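Local coordinates for protein oxidized polyvinyl alcohol hydrolase (Sphingopyxis, PDB 3WLA) that hydrolyses beta-diketones such as 4,6-nonanedione and oxidized polyvinyl alcohol, carrying out the second step in the degradation of polyvinyl alcohol, at residues P52-L64 with S84-A98. Residues are numbered along the deposited sequence; the frame is centred on the assembly and turned at random.
Sequences PMVGTVEATNWNL and SPVRQCAEQDPNLGA. With SO4 (sulfate ion), chain D.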
# COMPACT_ATOMS: atom_id res chain seq x y z
N PRO A 52 -3.37 7.23 1.57
CA PRO A 52 -2.18 7.17 0.72
C PRO A 52 -0.88 7.23 1.51
O PRO A 52 -0.76 8.06 2.38
CB PRO A 52 -2.36 8.42 -0.18
CG PRO A 52 -2.96 9.42 0.80
CD PRO A 52 -3.99 8.57 1.54
N MET A 53 0.09 6.39 1.15
CA MET A 53 1.38 6.33 1.85
C MET A 53 2.57 6.58 0.98
O MET A 53 2.65 6.02 -0.16
CB MET A 53 1.59 4.93 2.47
CG MET A 53 0.69 4.72 3.65
SD MET A 53 0.84 3.14 4.42
CE MET A 53 0.09 2.05 2.97
N VAL A 54 3.49 7.42 1.49
CA VAL A 54 4.73 7.73 0.77
C VAL A 54 5.67 6.53 0.92
O VAL A 54 5.43 5.62 1.71
CB VAL A 54 5.52 8.94 1.39
CG1 VAL A 54 4.84 10.26 1.05
CG2 VAL A 54 5.56 8.80 2.91
N GLY A 55 6.75 6.61 0.18
CA GLY A 55 7.77 5.61 0.19
C GLY A 55 9.00 6.02 0.99
O GLY A 55 8.93 6.37 2.17
N THR A 56 10.14 5.99 0.35
CA THR A 56 11.36 6.25 1.09
C THR A 56 11.80 7.71 1.18
O THR A 56 12.32 8.15 2.24
CB THR A 56 12.55 5.50 0.46
OG1 THR A 56 12.21 4.10 0.28
CG2 THR A 56 13.86 5.76 1.30
N VAL A 57 11.60 8.46 0.09
CA VAL A 57 12.11 9.83 0.07
C VAL A 57 11.13 10.99 -0.04
O VAL A 57 11.55 12.15 -0.02
CB VAL A 57 13.22 9.99 -0.99
CG1 VAL A 57 14.31 8.90 -0.74
CG2 VAL A 57 12.65 9.87 -2.38
N GLU A 58 9.84 10.73 -0.14
CA GLU A 58 8.90 11.87 -0.25
C GLU A 58 8.21 12.12 1.08
O GLU A 58 7.92 11.19 1.85
CB GLU A 58 7.85 11.59 -1.32
CG GLU A 58 8.48 11.39 -2.71
CD GLU A 58 7.43 10.97 -3.73
OE1 GLU A 58 6.95 9.83 -3.60
OE2 GLU A 58 7.09 11.79 -4.62
N ALA A 59 7.94 13.38 1.37
CA ALA A 59 7.30 13.75 2.65
C ALA A 59 5.80 13.49 2.54
O ALA A 59 5.25 13.66 1.43
CB ALA A 59 7.48 15.29 2.92
N THR A 60 5.15 13.18 3.66
CA THR A 60 3.69 12.97 3.67
C THR A 60 2.95 14.17 3.06
O THR A 60 1.99 14.00 2.25
CB THR A 60 3.19 12.67 5.09
OG1 THR A 60 3.66 11.36 5.45
CG2 THR A 60 1.59 12.70 5.21
N ASN A 61 3.37 15.38 3.42
CA ASN A 61 2.69 16.55 2.86
C ASN A 61 2.88 16.68 1.33
O ASN A 61 2.02 17.23 0.67
CB ASN A 61 3.13 17.82 3.57
CG ASN A 61 2.38 18.02 4.86
OD1 ASN A 61 1.36 17.37 5.12
ND2 ASN A 61 2.88 18.94 5.69
N TRP A 62 4.01 16.22 0.79
CA TRP A 62 4.18 16.26 -0.65
C TRP A 62 3.14 15.36 -1.31
O TRP A 62 2.51 15.77 -2.25
CB TRP A 62 5.54 15.78 -1.11
CG TRP A 62 6.70 16.53 -0.52
CD1 TRP A 62 6.64 17.60 0.33
CD2 TRP A 62 8.07 16.21 -0.70
NE1 TRP A 62 7.91 17.96 0.70
CE2 TRP A 62 8.81 17.12 0.08
CE3 TRP A 62 8.76 15.24 -1.45
CZ2 TRP A 62 10.21 17.08 0.13
CZ3 TRP A 62 10.17 15.21 -1.41
CH2 TRP A 62 10.87 16.12 -0.62
N ASN A 63 3.02 14.13 -0.82
CA ASN A 63 2.07 13.21 -1.37
C ASN A 63 0.65 13.80 -1.37
O ASN A 63 -0.11 13.56 -2.29
CB ASN A 63 2.16 11.92 -0.57
CG ASN A 63 1.13 10.89 -0.97
OD1 ASN A 63 -0.03 10.98 -0.56
ND2 ASN A 63 1.56 9.89 -1.76
N LEU A 64 0.30 14.56 -0.35
CA LEU A 64 -1.01 15.17 -0.24
C LEU A 64 -1.17 16.43 -1.06
O LEU A 64 -2.28 16.68 -1.60
CB LEU A 64 -1.30 15.58 1.21
CG LEU A 64 -1.56 14.44 2.17
CD1 LEU A 64 -1.77 14.98 3.60
CD2 LEU A 64 -2.82 13.73 1.70
N SER A 84 -3.43 10.55 5.56
CA SER A 84 -2.09 10.09 5.18
C SER A 84 -1.27 9.97 6.48
O SER A 84 -1.13 10.98 7.22
CB SER A 84 -1.43 11.09 4.24
OG SER A 84 -0.24 10.51 3.67
N PRO A 85 -0.77 8.76 6.79
CA PRO A 85 0.02 8.46 7.98
C PRO A 85 1.46 8.83 7.83
O PRO A 85 2.01 8.72 6.75
CB PRO A 85 -0.17 6.97 8.16
CG PRO A 85 -0.14 6.50 6.70
CD PRO A 85 -0.95 7.55 5.94
N VAL A 86 2.06 9.28 8.93
CA VAL A 86 3.46 9.64 8.94
C VAL A 86 4.32 8.41 9.36
O VAL A 86 3.99 7.66 10.31
CB VAL A 86 3.72 10.83 9.92
CG1 VAL A 86 5.22 11.10 9.99
CG2 VAL A 86 2.96 12.10 9.38
N ARG A 87 5.43 8.21 8.64
CA ARG A 87 6.32 7.06 8.92
C ARG A 87 6.98 7.22 10.31
O ARG A 87 7.35 8.34 10.67
CB ARG A 87 7.43 6.99 7.85
CG ARG A 87 6.95 6.61 6.42
CD ARG A 87 7.98 7.00 5.36
NE ARG A 87 8.12 8.46 5.42
CZ ARG A 87 9.01 9.18 4.75
NH1 ARG A 87 9.87 8.57 3.90
NH2 ARG A 87 9.03 10.52 4.95
N GLN A 88 7.18 6.12 11.04
CA GLN A 88 7.83 6.17 12.36
C GLN A 88 9.15 6.94 12.31
O GLN A 88 9.41 7.80 13.16
CB GLN A 88 8.13 4.76 12.89
CG GLN A 88 6.93 3.97 13.23
CD GLN A 88 7.25 2.54 13.60
OE1 GLN A 88 6.62 1.60 13.09
NE2 GLN A 88 8.22 2.35 14.50
N CYS A 89 9.98 6.64 11.31
CA CYS A 89 11.30 7.26 11.14
C CYS A 89 11.28 8.78 10.89
O CYS A 89 12.31 9.46 11.09
CB CYS A 89 12.06 6.56 9.96
SG CYS A 89 11.02 6.64 8.42
N ALA A 90 10.16 9.33 10.43
CA ALA A 90 10.08 10.77 10.19
C ALA A 90 9.78 11.50 11.51
O ALA A 90 9.69 12.72 11.54
CB ALA A 90 8.97 11.09 9.15
N GLU A 91 9.65 10.73 12.58
CA GLU A 91 9.38 11.25 13.92
C GLU A 91 8.30 12.35 13.97
O GLU A 91 8.53 13.47 14.44
CB GLU A 91 10.69 11.71 14.54
CG GLU A 91 11.61 10.53 14.93
CD GLU A 91 12.94 10.99 15.51
OE1 GLU A 91 13.73 11.64 14.77
OE2 GLU A 91 13.21 10.74 16.72
N GLN A 92 7.12 12.03 13.44
CA GLN A 92 5.97 12.94 13.43
C GLN A 92 6.02 14.22 12.60
O GLN A 92 5.09 15.03 12.69
CB GLN A 92 5.61 13.31 14.86
CG GLN A 92 5.46 12.10 15.72
CD GLN A 92 4.54 12.34 16.94
OE1 GLN A 92 3.32 12.19 16.86
NE2 GLN A 92 5.16 12.69 18.07
N ASP A 93 7.09 14.40 11.80
CA ASP A 93 7.25 15.54 10.91
C ASP A 93 6.66 15.21 9.49
O ASP A 93 7.26 14.44 8.75
CB ASP A 93 8.75 15.84 10.74
CG ASP A 93 9.00 17.11 9.95
OD1 ASP A 93 8.10 17.62 9.23
OD2 ASP A 93 10.10 17.65 10.03
N PRO A 94 5.54 15.83 9.09
CA PRO A 94 4.95 15.53 7.76
C PRO A 94 5.66 16.14 6.60
O PRO A 94 5.36 15.84 5.44
CB PRO A 94 3.51 16.02 7.89
CG PRO A 94 3.66 17.27 8.81
CD PRO A 94 4.76 16.86 9.82
N ASN A 95 6.59 17.04 6.90
CA ASN A 95 7.40 17.69 5.89
C ASN A 95 8.77 17.03 5.69
O ASN A 95 9.56 17.49 4.87
CB ASN A 95 7.55 19.18 6.29
CG ASN A 95 6.22 19.89 6.18
OD1 ASN A 95 5.58 19.80 5.14
ND2 ASN A 95 5.77 20.54 7.24
N LEU A 96 9.06 15.98 6.45
CA LEU A 96 10.33 15.31 6.30
C LEU A 96 10.21 14.32 5.11
O LEU A 96 9.36 13.43 5.12
CB LEU A 96 10.69 14.50 7.55
CG LEU A 96 12.01 13.78 7.28
CD1 LEU A 96 13.19 14.80 7.43
CD2 LEU A 96 12.16 12.62 8.23
N GLY A 97 11.12 14.48 4.17
CA GLY A 97 11.17 13.68 2.96
C GLY A 97 11.91 12.35 3.15
O GLY A 97 11.30 11.28 3.19
N ALA A 98 13.22 12.41 3.28
CA ALA A 98 13.97 11.19 3.46
C ALA A 98 14.55 11.04 4.88
O ALA A 98 14.05 10.23 5.66
CB ALA A 98 15.08 11.11 2.38
S SO4 D . 10.89 6.13 -3.01
O1 SO4 D . 10.60 4.95 -2.19
O2 SO4 D . 10.45 7.36 -2.29
O3 SO4 D . 12.32 6.25 -3.19
O4 SO4 D . 10.25 6.07 -4.33
O HOH W 1 2.36 9.22 4.09
O HOH W 2 6.08 10.36 6.46
O HOH W 3 7.14 12.94 6.31
O HOH W 4 9.57 19.42 3.09
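A buried arginine, R87, pushes its guanidinium among backbone carbonyls of the loop 54-59, where no carboxylate of either segment meets it; its several N-H groups suit it to serve several carbonyls at once. R87 NH1 and NH2 both donate to G97 O (3.1 and 3.0 Å) in the guanidinium plane, and NH1 adds weak bonds to G55 O and T56 O. V54 CG2 lies over one face, 3.6 Å from R87 NE, and a bend at chi3 (-62°) turns the long chain toward the loop. With an alanine in its place, the carbonyls of G55, T56 and G97 would probably lose the donors that draw them together. The loop follows strand 47-53 in the beta-alpha-beta unit of an alpha/beta-hydrolase; its amides T56 N and V57 N hold a sulfate that also bonds S162, the probable nucleophile, an arrangement consistent with an oxyanion hole. Where strands 47-53 and 81-85 end side by side, S84 is small enough for its CB to pack against T60 CG2 and L64, and S84 OG donates to P52 O (2.8 Å). One water joins S84 OG, P85 O and T60 OG1. At the first turn of helix 60-65, N61 N donates almost straight (170°) to P94 O, and the side-chain amide supplies a second donor, N61 ND2 reaching N95 OD1 at 2.9 Å from above that carbonyl's plane, the two amides standing 62° apart.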